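Local coordinates for probable phospholipase A2 homolog 2 (Oryza sativa, PDB 2WG9), which probably catalyses the calcium-dependent hydrolysis of the 2-acyl ester of membrane phosphoglycerides, releasing a free fatty acid and a lysophospholipid, at residues A[27-32]-A[102-107]; A[34-39]-A[98-103]; A[50-55]-A[59-64]; A[65-70]-A[77-82]. All coordinates share one frame; numbering follows the deposited sequence.

The four contacts lie in a small, disulfide-rich secreted phospholipase A2. Contacts 1 and 2 share V102 and G103 at the start of helix 102-125 and are joined by the C28-C100 disulfide. Both are partly buried and rest on light van der Waals and weak polar contacts. Contact 2 is built round the buried Y36. Contacts 3 and 4 both use helix 55-68. The packing between the segments of contact 3 lies near the surface, but its helix reaches the calcium ion and the octanoic acid. Contact 4 is partly buried and held by a covalent bond. Contacts 1 and 4 lie on opposite sides of the chain's centre.

Contact 1. Residues A[27-32]-A[102-107]; sequences FCTIAP and VGQTAS. With OCA (octanoic acid (caprylic acid)), chain D.
The flat side-chain amide of Q104 carries the methyl CG2 of T29 over one face. The methyl stands 3.4 Å from Q104 NE2 and 3.5 Å from Q104 CD, so it rests on the amide as a whole and not on one polar atom. This is where the connection between the two antiparallel strands 24-26 and 35-37 meets the first turns of helix 102-125. A type I beta turn from F27 to I30 shapes the connection. It is closed by the backbone bond from I30 N to F27 O, and C28 and T29 are its two corner residues.

T29 has its hydroxyl between the backbone N and the carbonyl carbon (chi1 61°). That rotation swings CG2 anti to the carbonyl carbon and out to the glutamine. Q104 reaches across with an extended chain, and the two side chains cross obliquely.

C28 meets T105. The carbonyl oxygen of C28 is 3.4 Å from T105 OG1, and no hydrogen bond is made between them. The hydroxyl is used within its own helix start, where it bonds to N101 O. The covalent tie lies next door: C28 SG is joined to C100 SG, just before the helix. N101 OD1 caps the backbone N of Q104.

Further along the connection, A31 lines the octanoic acid pocket at the tail end of the ligand, and its side chain also touches V108 and V112 of the same long helix. Its methyl CB lies 4.0 Å from the terminal carbon C8 of the octanoic acid, and A31 O lies 3.5 Å from C7.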
loop_
_atom_site.group_PDB
_atom_site.type_symbol
_atom_site.label_atom_id
_atom_site.label_comp_id
_atom_site.label_asym_id
_atom_site.label_seq_id
_atom_site.Cartn_x
_atom_site.Cartn_y
_atom_site.Cartn_z
ATOM N N PHE A 27 13.441 -4.674 1.196
ATOM C CA PHE A 27 13.614 -3.340 1.761
ATOM C C PHE A 27 12.502 -3.006 2.762
ATOM O O PHE A 27 11.899 -1.936 2.711
ATOM C CB PHE A 27 13.717 -2.295 0.642
ATOM C CG PHE A 27 14.875 -2.525 -0.296
ATOM C CD1 PHE A 27 14.667 -3.094 -1.553
ATOM C CD2 PHE A 27 16.171 -2.183 0.078
ATOM C CE1 PHE A 27 15.735 -3.310 -2.422
ATOM C CE2 PHE A 27 17.250 -2.405 -0.782
ATOM C CZ PHE A 27 17.036 -2.966 -2.028
ATOM N N CYS A 28 12.264 -3.948 3.674
ATOM C CA CYS A 28 11.158 -3.913 4.634
ATOM C C CYS A 28 10.982 -2.587 5.370
ATOM O O CYS A 28 9.860 -2.216 5.719
ATOM C CB CYS A 28 11.325 -5.046 5.650
ATOM S SG CYS A 28 11.418 -6.690 4.885
ATOM N N THR A 29 12.086 -1.876 5.603
ATOM C CA THR A 29 12.058 -0.643 6.388
ATOM C C THR A 29 12.505 0.599 5.611
ATOM O O THR A 29 12.593 1.689 6.184
ATOM C CB THR A 29 12.931 -0.765 7.663
ATOM O OG1 THR A 29 14.293 -1.001 7.289
ATOM C CG2 THR A 29 12.448 -1.894 8.537
ATOM N N ILE A 30 12.791 0.440 4.319
ATOM C CA ILE A 30 13.180 1.568 3.461
ATOM C C ILE A 30 12.008 1.979 2.568
ATOM O O ILE A 30 11.732 1.341 1.549
ATOM C CB ILE A 30 14.446 1.250 2.618
ATOM C CG1 ILE A 30 15.632 0.931 3.541
ATOM C CG2 ILE A 30 14.774 2.411 1.671
ATOM C CD1 ILE A 30 16.799 0.218 2.860
ATOM N N ALA A 31 11.335 3.057 2.970
ATOM C CA ALA A 31 10.064 3.491 2.379
ATOM C C ALA A 31 10.050 3.610 0.845
ATOM O O ALA A 31 9.138 3.072 0.206
ATOM C CB ALA A 31 9.577 4.796 3.042
ATOM N N PRO A 32 11.048 4.301 0.246
ATOM C CA PRO A 32 11.019 4.435 -1.220
ATOM C C PRO A 32 11.253 3.131 -1.991
ATOM O O PRO A 32 10.902 3.056 -3.164
ATOM C CB PRO A 32 12.157 5.428 -1.516
ATOM C CG PRO A 32 12.500 6.058 -0.195
ATOM C CD PRO A 32 12.212 5.004 0.825
ATOM N N VAL A 102 5.547 -7.805 10.037
ATOM C CA VAL A 102 4.262 -7.201 9.682
ATOM C C VAL A 102 4.057 -5.832 10.343
ATOM O O VAL A 102 3.850 -4.831 9.652
ATOM C CB VAL A 102 3.059 -8.136 9.988
ATOM C CG1 VAL A 102 1.748 -7.462 9.612
ATOM C CG2 VAL A 102 3.208 -9.453 9.246
ATOM N N GLY A 103 4.137 -5.798 11.673
ATOM C CA GLY A 103 3.909 -4.572 12.438
ATOM C C GLY A 103 4.897 -3.475 12.098
ATOM O O GLY A 103 4.520 -2.319 11.962
ATOM N N GLN A 104 6.164 -3.851 11.965
ATOM C CA GLN A 104 7.221 -2.924 11.572
ATOM C C GLN A 104 6.973 -2.299 10.192
ATOM O O GLN A 104 7.032 -1.080 10.045
ATOM C CB GLN A 104 8.571 -3.631 11.596
ATOM C CG GLN A 104 9.766 -2.707 11.423
ATOM C CD GLN A 104 11.090 -3.454 11.332
ATOM O OE1 GLN A 104 11.162 -4.582 10.825
ATOM N NE2 GLN A 104 12.155 -2.816 11.813
ATOM N N THR A 105 6.704 -3.138 9.189
ATOM C CA THR A 105 6.453 -2.662 7.824
ATOM C C THR A 105 5.212 -1.775 7.780
ATOM O O THR A 105 5.210 -0.740 7.114
ATOM C CB THR A 105 6.329 -3.839 6.817
ATOM O OG1 THR A 105 7.580 -4.534 6.748
ATOM C CG2 THR A 105 5.971 -3.337 5.410
ATOM N N ALA A 106 4.167 -2.167 8.506
ATOM C CA ALA A 106 2.945 -1.373 8.553
ATOM C C ALA A 106 3.210 0.022 9.122
ATOM O O ALA A 106 2.630 1.007 8.652
ATOM C CB ALA A 106 1.872 -2.082 9.361
ATOM N N SER A 107 4.093 0.100 10.123
ATOM C CA SER A 107 4.429 1.379 10.743
ATOM C C SER A 107 5.190 2.287 9.774
ATOM O O SER A 107 4.987 3.507 9.766
ATOM C CB SER A 107 5.223 1.171 12.033
ATOM O OG SER A 107 5.543 2.420 12.620
HETATM C C1 OCA D . 0.430 0.837 -1.308
HETATM C C2 OCA D . 0.934 1.344 0.046
HETATM C C3 OCA D . 1.177 2.852 0.029
HETATM C C4 OCA D . 2.438 3.238 -0.750
HETATM C C5 OCA D . 3.723 2.687 -0.111
HETATM C C6 OCA D . 4.272 3.636 0.952
HETATM C C7 OCA D . 5.794 3.525 1.055
HETATM C C8 OCA D . 6.200 2.849 2.369
HETATM O O1 OCA D . 1.282 0.415 -2.115
HETATM O O2 OCA D . -0.801 0.874 -1.500
#

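Contact 2. Residues A[34-39]-A[98-103]; sequences LRYGKY and NKCNVG. With CA (calcium ion), chain C.
Y36 and C100 have the nearest CA atoms across the two segments, 7.7 Å apart, with strand 35-37 facing a loop that turns into helix 102-125. The tyrosine ring spans the distance. Its CG is anti to the backbone N (chi1 178°), which sends the ring out towards residues 98-102. C100 meets it at the edge, with CB near the ring plane and 3.8 Å from Y36 CD1. The sulfur follows the same side: C100 SG is 5.2 Å from the ring centroid, a sulfur-aromatic contact at the edge.

Calcium phospholipases A2 bind their metal on a loop, and that loop begins at the far end of this strand. Y39 O holds the calcium ion at 2.3 Å, beside the carbonyls of G41 and Y44 and the carboxylate of D64.

At the phenol end, Y36 OH bonds to D54 OD2. N98 ND2 adds only a weak, bent bond to Y36 OH (3.3 Å, 133°) and also bonds to T94 OG1. The ring and amide planes stand 75° apart. A leucine in place of Y36 would probably leave D54 OD2 without its hydroxyl partner and open a gap beside C100 and V102. V102 CG2 packs 3.5 Å from Y36 OH. N98 is steadied by an Asx turn: its OD1 accepts from C100 N at 3.0 Å, the donor lying well above the carbonyl plane.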
loop_
_atom_site.group_PDB
_atom_site.type_symbol
_atom_site.label_atom_id
_atom_site.label_comp_id
_atom_site.label_asym_id
_atom_site.label_seq_id
_atom_site.Cartn_x
_atom_site.Cartn_y
_atom_site.Cartn_z
ATOM N N LEU A 34 10.588 -0.157 -0.477
ATOM C CA LEU A 34 9.765 -1.215 0.110
ATOM C C LEU A 34 8.958 -1.962 -0.959
ATOM O O LEU A 34 8.304 -1.335 -1.796
ATOM C CB LEU A 34 8.826 -0.599 1.157
ATOM C CG LEU A 34 8.116 -1.459 2.209
ATOM C CD1 LEU A 34 7.902 -0.641 3.476
ATOM C CD2 LEU A 34 6.792 -2.003 1.700
ATOM N N ARG A 35 9.023 -3.294 -0.926
ATOM C CA ARG A 35 8.132 -4.145 -1.711
ATOM C C ARG A 35 7.687 -5.310 -0.841
ATOM O O ARG A 35 8.497 -6.151 -0.451
ATOM C CB ARG A 35 8.793 -4.647 -2.998
ATOM C CG ARG A 35 8.956 -3.565 -4.030
ATOM C CD ARG A 35 9.470 -4.104 -5.328
ATOM N NE ARG A 35 9.524 -3.047 -6.329
ATOM C CZ ARG A 35 10.135 -3.157 -7.506
ATOM N NH1 ARG A 35 10.752 -4.284 -7.841
ATOM N NH2 ARG A 35 10.127 -2.130 -8.345
ATOM N N TYR A 36 6.391 -5.341 -0.544
ATOM C CA TYR A 36 5.820 -6.276 0.418
ATOM C C TYR A 36 4.535 -6.838 -0.176
ATOM O O TYR A 36 3.667 -6.077 -0.627
ATOM C CB TYR A 36 5.543 -5.525 1.730
ATOM C CG TYR A 36 4.896 -6.308 2.839
ATOM C CD1 TYR A 36 5.623 -6.672 3.982
ATOM C CD2 TYR A 36 3.540 -6.650 2.781
ATOM C CE1 TYR A 36 5.019 -7.375 5.020
ATOM C CE2 TYR A 36 2.934 -7.356 3.807
ATOM C CZ TYR A 36 3.672 -7.713 4.923
ATOM O OH TYR A 36 3.056 -8.411 5.938
ATOM N N GLY A 37 4.420 -8.169 -0.164
ATOM C CA GLY A 37 3.287 -8.850 -0.787
ATOM C C GLY A 37 3.305 -8.581 -2.280
ATOM O O GLY A 37 4.382 -8.442 -2.872
ATOM N N LYS A 38 2.120 -8.507 -2.885
ATOM C CA LYS A 38 1.990 -8.219 -4.315
ATOM C C LYS A 38 1.654 -6.745 -4.557
ATOM O O LYS A 38 1.734 -6.271 -5.696
ATOM C CB LYS A 38 0.902 -9.103 -4.958
ATOM C CG LYS A 38 1.206 -10.597 -5.004
ATOM C CD LYS A 38 -0.061 -11.380 -5.356
ATOM C CE LYS A 38 0.118 -12.883 -5.207
ATOM N NZ LYS A 38 -1.141 -13.636 -5.576
ATOM N N TYR A 39 1.282 -6.025 -3.487
ATOM C CA TYR A 39 0.689 -4.681 -3.612
ATOM C C TYR A 39 1.375 -3.538 -2.835
ATOM O O TYR A 39 1.283 -2.387 -3.247
ATOM C CB TYR A 39 -0.811 -4.714 -3.236
ATOM C CG TYR A 39 -1.671 -5.533 -4.180
ATOM C CD1 TYR A 39 -1.950 -6.879 -3.920
ATOM C CD2 TYR A 39 -2.209 -4.959 -5.334
ATOM C CE1 TYR A 39 -2.750 -7.634 -4.797
ATOM C CE2 TYR A 39 -2.999 -5.708 -6.219
ATOM C CZ TYR A 39 -3.261 -7.039 -5.947
ATOM O OH TYR A 39 -4.045 -7.773 -6.821
ATOM N N ASN A 98 7.837 -14.637 4.304
ATOM C CA ASN A 98 7.851 -13.195 4.567
ATOM C C ASN A 98 9.067 -12.819 5.413
ATOM O O ASN A 98 9.122 -13.121 6.604
ATOM C CB ASN A 98 6.560 -12.764 5.274
ATOM C CG ASN A 98 6.408 -11.256 5.368
ATOM O OD1 ASN A 98 7.253 -10.492 4.896
ATOM N ND2 ASN A 98 5.315 -10.819 5.976
ATOM N N LYS A 99 10.040 -12.166 4.781
ATOM C CA LYS A 99 11.264 -11.744 5.470
ATOM C C LYS A 99 11.059 -10.453 6.262
ATOM O O LYS A 99 11.940 -10.028 7.020
ATOM C CB LYS A 99 12.404 -11.565 4.459
ATOM C CG LYS A 99 12.670 -12.775 3.564
ATOM C CD LYS A 99 13.446 -13.860 4.297
ATOM C CE LYS A 99 13.930 -14.928 3.332
ATOM N NZ LYS A 99 12.805 -15.703 2.726
ATOM N N CYS A 100 9.904 -9.820 6.067
ATOM C CA CYS A 100 9.570 -8.590 6.768
ATOM C C CYS A 100 8.828 -8.894 8.061
ATOM O O CYS A 100 8.281 -9.984 8.240
ATOM C CB CYS A 100 8.715 -7.668 5.886
ATOM S SG CYS A 100 9.497 -7.065 4.360
ATOM N N ASN A 101 8.826 -7.919 8.960
ATOM C CA ASN A 101 7.980 -7.945 10.139
ATOM C C ASN A 101 6.704 -7.165 9.847
ATOM O O ASN A 101 6.769 -5.995 9.453
ATOM C CB ASN A 101 8.740 -7.334 11.318
ATOM C CG ASN A 101 7.960 -7.385 12.604
ATOM O OD1 ASN A 101 7.144 -6.504 12.890
ATOM N ND2 ASN A 101 8.212 -8.422 13.401
ATOM N N VAL A 102 5.547 -7.805 10.037
ATOM C CA VAL A 102 4.262 -7.201 9.682
ATOM C C VAL A 102 4.057 -5.832 10.343
ATOM O O VAL A 102 3.850 -4.831 9.652
ATOM C CB VAL A 102 3.059 -8.136 9.988
ATOM C CG1 VAL A 102 1.748 -7.462 9.612
ATOM C CG2 VAL A 102 3.208 -9.453 9.246
ATOM N N GLY A 103 4.137 -5.798 11.673
ATOM C CA GLY A 103 3.909 -4.572 12.438
ATOM C C GLY A 103 4.897 -3.475 12.098
ATOM O O GLY A 103 4.520 -2.319 11.962
HETATM CA CA CA C . 1.529 -0.465 -4.403
HETATM O O HOH W 1 1.620 1.274 -6.056
#

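Contact 3. Residues A[50-55]-A[59-64]; sequences ERPCDA and CCMVHD. With CA (calcium ion), chain C; OCA (octanoic acid (caprylic acid)), chain D.
P52 and M61 meet at about a right angle, with P52 CG 3.5 Å from M61 SD. The methionine has CG anti to the backbone N (chi1 177°) and stays extended beyond it. This shape carries the sulfur out to the proline ring and its methyl CE on towards E50 O, 3.9 Å away. The carboxylate of E50 turns elsewhere, to salt bridges with K38 and R21.

D54 is the N-cap of the helix that follows. In its first turn C59 N donates to A55 O at 3.0 Å.

The sequence CCMVHD is part of the histidine signature of the phospholipase A2 family, and H63 is the predicted active-site residue. H63 CG is anti to its backbone N (chi1 177°), and the ring is turned to the octanoic acid. Carbon C3 of the ligand lies over one ring face, and H63 ND1 is 3.0 Å from ligand O2. On the far side NE2 bonds to N80 OD1, a second-shell group that restrains the rotation of the ring. An alanine at H63 would probably leave N80 OD1 without this partner and open a gap beside the ligand carboxylate. D64 OD2 binds the calcium ion at 2.5 Å, as does O1 of the octanoic acid.

Three disulfides tie the region to its surroundings. C53 is linked to C23 and C60 to C40, while C59 is linked to C86 of helix 77-88. The side chains of C59 and H63 also touch L83 of that helix. The loop holding residues 50-55 follows strand 35-37 in the chain and leads into helix 55-68.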
loop_
_atom_site.group_PDB
_atom_site.type_symbol
_atom_site.label_atom_id
_atom_site.label_comp_id
_atom_site.label_asym_id
_atom_site.label_seq_id
_atom_site.Cartn_x
_atom_site.Cartn_y
_atom_site.Cartn_z
ATOM N N GLU A 50 -5.041 -10.915 -8.865
ATOM C CA GLU A 50 -4.107 -11.517 -7.895
ATOM C C GLU A 50 -4.556 -11.311 -6.463
ATOM O O GLU A 50 -4.756 -10.171 -6.020
ATOM C CB GLU A 50 -2.683 -10.958 -8.042
ATOM C CG GLU A 50 -1.935 -11.389 -9.300
ATOM C CD GLU A 50 -1.609 -12.868 -9.321
ATOM O OE1 GLU A 50 -1.280 -13.437 -8.262
ATOM O OE2 GLU A 50 -1.673 -13.466 -10.410
ATOM N N ARG A 51 -4.708 -12.411 -5.737
ATOM C CA ARG A 51 -5.090 -12.350 -4.333
ATOM C C ARG A 51 -3.951 -11.739 -3.514
ATOM O O ARG A 51 -2.789 -12.063 -3.752
ATOM C CB ARG A 51 -5.425 -13.749 -3.806
ATOM C CG ARG A 51 -6.277 -13.718 -2.562
ATOM C CD ARG A 51 -6.189 -14.979 -1.739
ATOM N NE ARG A 51 -6.775 -14.743 -0.415
ATOM C CZ ARG A 51 -6.838 -15.642 0.560
ATOM N NH1 ARG A 51 -7.390 -15.309 1.716
ATOM N NH2 ARG A 51 -6.360 -16.869 0.388
ATOM N N PRO A 52 -4.277 -10.844 -2.553
ATOM C CA PRO A 52 -3.208 -10.313 -1.712
ATOM C C PRO A 52 -2.632 -11.407 -0.823
ATOM O O PRO A 52 -3.258 -12.446 -0.635
ATOM C CB PRO A 52 -3.910 -9.264 -0.836
ATOM C CG PRO A 52 -5.225 -9.034 -1.460
ATOM C CD PRO A 52 -5.590 -10.278 -2.188
ATOM N N CYS A 53 -1.448 -11.155 -0.277
ATOM C CA CYS A 53 -0.671 -12.168 0.415
ATOM C C CYS A 53 -0.999 -12.275 1.898
ATOM O O CYS A 53 -0.729 -13.302 2.528
ATOM C CB CYS A 53 0.816 -11.879 0.226
ATOM S SG CYS A 53 1.303 -11.854 -1.491
ATOM N N ASP A 54 -1.552 -11.199 2.450
ATOM C CA ASP A 54 -2.009 -11.147 3.841
ATOM C C ASP A 54 -2.890 -9.915 4.008
ATOM O O ASP A 54 -3.239 -9.269 3.004
ATOM C CB ASP A 54 -0.834 -11.168 4.848
ATOM C CG ASP A 54 0.070 -9.936 4.759
ATOM O OD1 ASP A 54 -0.170 -9.014 3.942
ATOM O OD2 ASP A 54 1.049 -9.898 5.535
ATOM N N ALA A 55 -3.263 -9.606 5.251
ATOM C CA ALA A 55 -4.150 -8.478 5.558
ATOM C C ALA A 55 -3.541 -7.132 5.181
ATOM O O ALA A 55 -4.224 -6.266 4.625
ATOM C CB ALA A 55 -4.536 -8.484 7.042
ATOM N N CYS A 59 -4.805 -4.346 2.339
ATOM C CA CYS A 59 -4.937 -2.896 2.528
ATOM C C CYS A 59 -4.319 -2.138 1.354
ATOM O O CYS A 59 -4.920 -1.202 0.821
ATOM C CB CYS A 59 -4.277 -2.440 3.838
ATOM S SG CYS A 59 -5.037 -3.063 5.336
ATOM N N CYS A 60 -3.118 -2.549 0.955
ATOM C CA CYS A 60 -2.428 -1.934 -0.178
ATOM C C CYS A 60 -3.138 -2.157 -1.512
ATOM O O CYS A 60 -3.192 -1.242 -2.353
ATOM C CB CYS A 60 -0.992 -2.446 -0.260
ATOM S SG CYS A 60 -0.002 -1.988 1.174
ATOM N N MET A 61 -3.675 -3.360 -1.708
ATOM C CA MET A 61 -4.460 -3.658 -2.911
ATOM C C MET A 61 -5.600 -2.662 -3.096
ATOM O O MET A 61 -5.768 -2.097 -4.181
ATOM C CB MET A 61 -5.012 -5.083 -2.872
ATOM C CG MET A 61 -5.905 -5.420 -4.064
ATOM S SD MET A 61 -6.695 -7.014 -3.862
ATOM C CE MET A 61 -7.338 -7.285 -5.529
ATOM N N VAL A 62 -6.379 -2.446 -2.037
ATOM C CA VAL A 62 -7.477 -1.464 -2.084
ATOM C C VAL A 62 -6.943 -0.070 -2.398
ATOM O O VAL A 62 -7.518 0.658 -3.218
ATOM C CB VAL A 62 -8.287 -1.430 -0.762
ATOM C CG1 VAL A 62 -9.247 -0.240 -0.735
ATOM C CG2 VAL A 62 -9.062 -2.722 -0.570
ATOM N N HIS A 63 -5.842 0.299 -1.745
ATOM C CA HIS A 63 -5.262 1.629 -1.938
ATOM C C HIS A 63 -4.830 1.871 -3.385
ATOM O O HIS A 63 -5.111 2.928 -3.946
ATOM C CB HIS A 63 -4.082 1.862 -0.987
ATOM C CG HIS A 63 -3.409 3.185 -1.183
ATOM N ND1 HIS A 63 -2.381 3.368 -2.082
ATOM C CD2 HIS A 63 -3.621 4.390 -0.602
ATOM C CE1 HIS A 63 -1.990 4.631 -2.048
ATOM N NE2 HIS A 63 -2.724 5.270 -1.155
ATOM N N ASP A 64 -4.129 0.905 -3.970
ATOM C CA ASP A 64 -3.606 1.039 -5.335
ATOM C C ASP A 64 -4.725 1.263 -6.342
ATOM O O ASP A 64 -4.633 2.134 -7.212
ATOM C CB ASP A 64 -2.769 -0.182 -5.710
ATOM C CG ASP A 64 -1.462 -0.243 -4.943
ATOM O OD1 ASP A 64 -1.209 0.663 -4.122
ATOM O OD2 ASP A 64 -0.685 -1.193 -5.148
HETATM CA CA CA C . 1.529 -0.465 -4.403
HETATM C C1 OCA D . 0.430 0.837 -1.308
HETATM C C2 OCA D . 0.934 1.344 0.046
HETATM C C3 OCA D . 1.177 2.852 0.029
HETATM C C4 OCA D . 2.438 3.238 -0.750
HETATM C C5 OCA D . 3.723 2.687 -0.111
HETATM C C6 OCA D . 4.272 3.636 0.952
HETATM C C7 OCA D . 5.794 3.525 1.055
HETATM C C8 OCA D . 6.200 2.849 2.369
HETATM O O1 OCA D . 1.282 0.415 -2.115
HETATM O O2 OCA D . -0.801 0.874 -1.500
HETATM O O HOH W 1 1.620 1.274 -6.056
#

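Contact 4. Residues A[65-70]-A[77-82]; sequences HCVDTH and TMCNEN
The two antiparallel helices at the heart of a phospholipase A2 are cross-linked here, where helix 55-68 ends and helix 77-88 begins. The disulfide C66-C79 makes the link. Its sulfurs C66 SG and C79 SG are 2.0 Å apart, and the torsion about the S-S bond (chi3) is -84°. C66 points its sulfur anti to the backbone N (chi1 -175°). C79 has its sulfur anti to the carbonyl carbon instead. Both CB atoms face the other helix, and the two CA atoms come within 5.6 Å.

V67 lies beside the bridge, its CG2 4.4 Å from C79 CB. The ring of H70 meets the bridge obliquely, with C79 SG 4.4 Å from its centroid.

The chain leaves the helix at T69, and side chains close the end. H65 O accepts twice from T69, once from the backbone N and once from OG1 at 3.0 Å. H70 ND1 donates to C66 O at 2.6 Å in a nearly straight bond (166°), with the oxygen in the plane of the ring. This turns the ND1 edge of the imidazole to the last turn and limits its rotation beside the disulfide.

N80, one residue beyond C79, bonds through ND2 to Y74 O. The C59-C86 disulfide is a second tie between the same two helices. The covalent link at C66-C79 limits how far they can part at this end, and so probably steadies the side of the active site where N80 lies.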
loop_
_atom_site.group_PDB
_atom_site.type_symbol
_atom_site.label_atom_id
_atom_site.label_comp_id
_atom_site.label_asym_id
_atom_site.label_seq_id
_atom_site.Cartn_x
_atom_site.Cartn_y
_atom_site.Cartn_z
ATOM N N HIS A 65 -5.801 0.499 -6.200
ATOM C CA HIS A 65 -6.956 0.687 -7.066
ATOM C C HIS A 65 -7.675 2.007 -6.796
ATOM O O HIS A 65 -8.139 2.655 -7.735
ATOM C CB HIS A 65 -7.902 -0.507 -6.965
ATOM C CG HIS A 65 -7.372 -1.734 -7.630
ATOM N ND1 HIS A 65 -6.821 -2.782 -6.926
ATOM C CD2 HIS A 65 -7.283 -2.070 -8.938
ATOM C CE1 HIS A 65 -6.420 -3.715 -7.772
ATOM N NE2 HIS A 65 -6.695 -3.310 -8.999
ATOM N N CYS A 66 -7.755 2.403 -5.520
ATOM C CA CYS A 66 -8.387 3.672 -5.143
ATOM C C CYS A 66 -7.709 4.836 -5.855
ATOM O O CYS A 66 -8.387 5.714 -6.400
ATOM C CB CYS A 66 -8.366 3.885 -3.622
ATOM S SG CYS A 66 -9.259 5.356 -3.009
ATOM N N VAL A 67 -6.376 4.839 -5.847
ATOM C CA VAL A 67 -5.589 5.847 -6.567
ATOM C C VAL A 67 -5.853 5.746 -8.083
ATOM O O VAL A 67 -6.079 6.768 -8.748
ATOM C CB VAL A 67 -4.069 5.719 -6.243
ATOM C CG1 VAL A 67 -3.227 6.643 -7.114
ATOM C CG2 VAL A 67 -3.804 6.023 -4.763
ATOM N N ASP A 68 -5.844 4.513 -8.601
ATOM C CA ASP A 68 -6.073 4.268 -10.027
ATOM C C ASP A 68 -7.413 4.829 -10.514
ATOM O O ASP A 68 -7.497 5.325 -11.641
ATOM C CB ASP A 68 -5.968 2.771 -10.353
ATOM C CG ASP A 68 -6.100 2.478 -11.848
ATOM O OD1 ASP A 68 -5.260 2.952 -12.644
ATOM O OD2 ASP A 68 -7.047 1.761 -12.229
ATOM N N THR A 69 -8.440 4.757 -9.666
ATOM C CA THR A 69 -9.793 5.171 -10.036
ATOM C C THR A 69 -10.131 6.607 -9.606
ATOM O O THR A 69 -11.284 7.038 -9.695
ATOM C CB THR A 69 -10.851 4.183 -9.489
ATOM O OG1 THR A 69 -10.761 4.131 -8.062
ATOM C CG2 THR A 69 -10.629 2.774 -10.060
ATOM N N HIS A 70 -9.119 7.331 -9.131
ATOM C CA HIS A 70 -9.245 8.756 -8.841
ATOM C C HIS A 70 -8.152 9.525 -9.584
ATOM O O HIS A 70 -7.420 10.313 -8.990
ATOM C CB HIS A 70 -9.171 9.023 -7.337
ATOM C CG HIS A 70 -10.363 8.540 -6.574
ATOM N ND1 HIS A 70 -10.450 7.266 -6.055
ATOM C CD2 HIS A 70 -11.513 9.165 -6.230
ATOM C CE1 HIS A 70 -11.603 7.127 -5.426
ATOM N NE2 HIS A 70 -12.270 8.263 -5.523
ATOM N N THR A 77 -7.420 12.033 -0.380
ATOM C CA THR A 77 -7.474 11.905 1.076
ATOM C C THR A 77 -8.289 10.704 1.535
ATOM O O THR A 77 -7.964 10.090 2.548
ATOM C CB THR A 77 -7.981 13.197 1.768
ATOM O OG1 THR A 77 -9.176 13.650 1.127
ATOM C CG2 THR A 77 -6.929 14.298 1.691
ATOM N N MET A 78 -9.336 10.363 0.785
ATOM C CA MET A 78 -10.106 9.151 1.058
ATOM C C MET A 78 -9.236 7.906 0.916
ATOM O O MET A 78 -9.186 7.081 1.828
ATOM C CB MET A 78 -11.313 9.033 0.129
ATOM C CG MET A 78 -12.417 10.036 0.394
ATOM S SD MET A 78 -13.921 9.507 -0.452
ATOM C CE MET A 78 -14.547 8.313 0.733
ATOM N N CYS A 79 -8.553 7.776 -0.221
ATOM C CA CYS A 79 -7.665 6.634 -0.454
ATOM C C CYS A 79 -6.696 6.458 0.709
ATOM O O CYS A 79 -6.541 5.365 1.242
ATOM C CB CYS A 79 -6.891 6.789 -1.769
ATOM S SG CYS A 79 -7.929 6.883 -3.254
ATOM N N ASN A 80 -6.064 7.555 1.107
ATOM C CA ASN A 80 -5.041 7.517 2.146
ATOM C C ASN A 80 -5.581 7.319 3.564
ATOM O O ASN A 80 -5.023 6.534 4.335
ATOM C CB ASN A 80 -4.144 8.752 2.028
ATOM C CG ASN A 80 -3.250 8.695 0.800
ATOM O OD1 ASN A 80 -2.699 7.644 0.470
ATOM N ND2 ASN A 80 -3.113 9.819 0.111
ATOM N N GLU A 81 -6.674 8.005 3.896
ATOM C CA GLU A 81 -7.336 7.808 5.188
ATOM C C GLU A 81 -7.870 6.384 5.359
ATOM O O GLU A 81 -7.736 5.797 6.430
ATOM C CB GLU A 81 -8.448 8.841 5.413
ATOM C CG GLU A 81 -7.915 10.269 5.587
ATOM C CD GLU A 81 -8.992 11.274 5.950
ATOM O OE1 GLU A 81 -8.665 12.257 6.644
ATOM O OE2 GLU A 81 -10.164 11.089 5.550
ATOM N N ASN A 82 -8.455 5.829 4.299
ATOM C CA ASN A 82 -8.903 4.432 4.320
ATOM C C ASN A 82 -7.745 3.462 4.546
ATOM O O ASN A 82 -7.900 2.470 5.250
ATOM C CB ASN A 82 -9.649 4.067 3.029
ATOM C CG ASN A 82 -11.024 4.717 2.925
ATOM O OD1 ASN A 82 -11.553 5.275 3.892
ATOM N ND2 ASN A 82 -11.619 4.633 1.743
#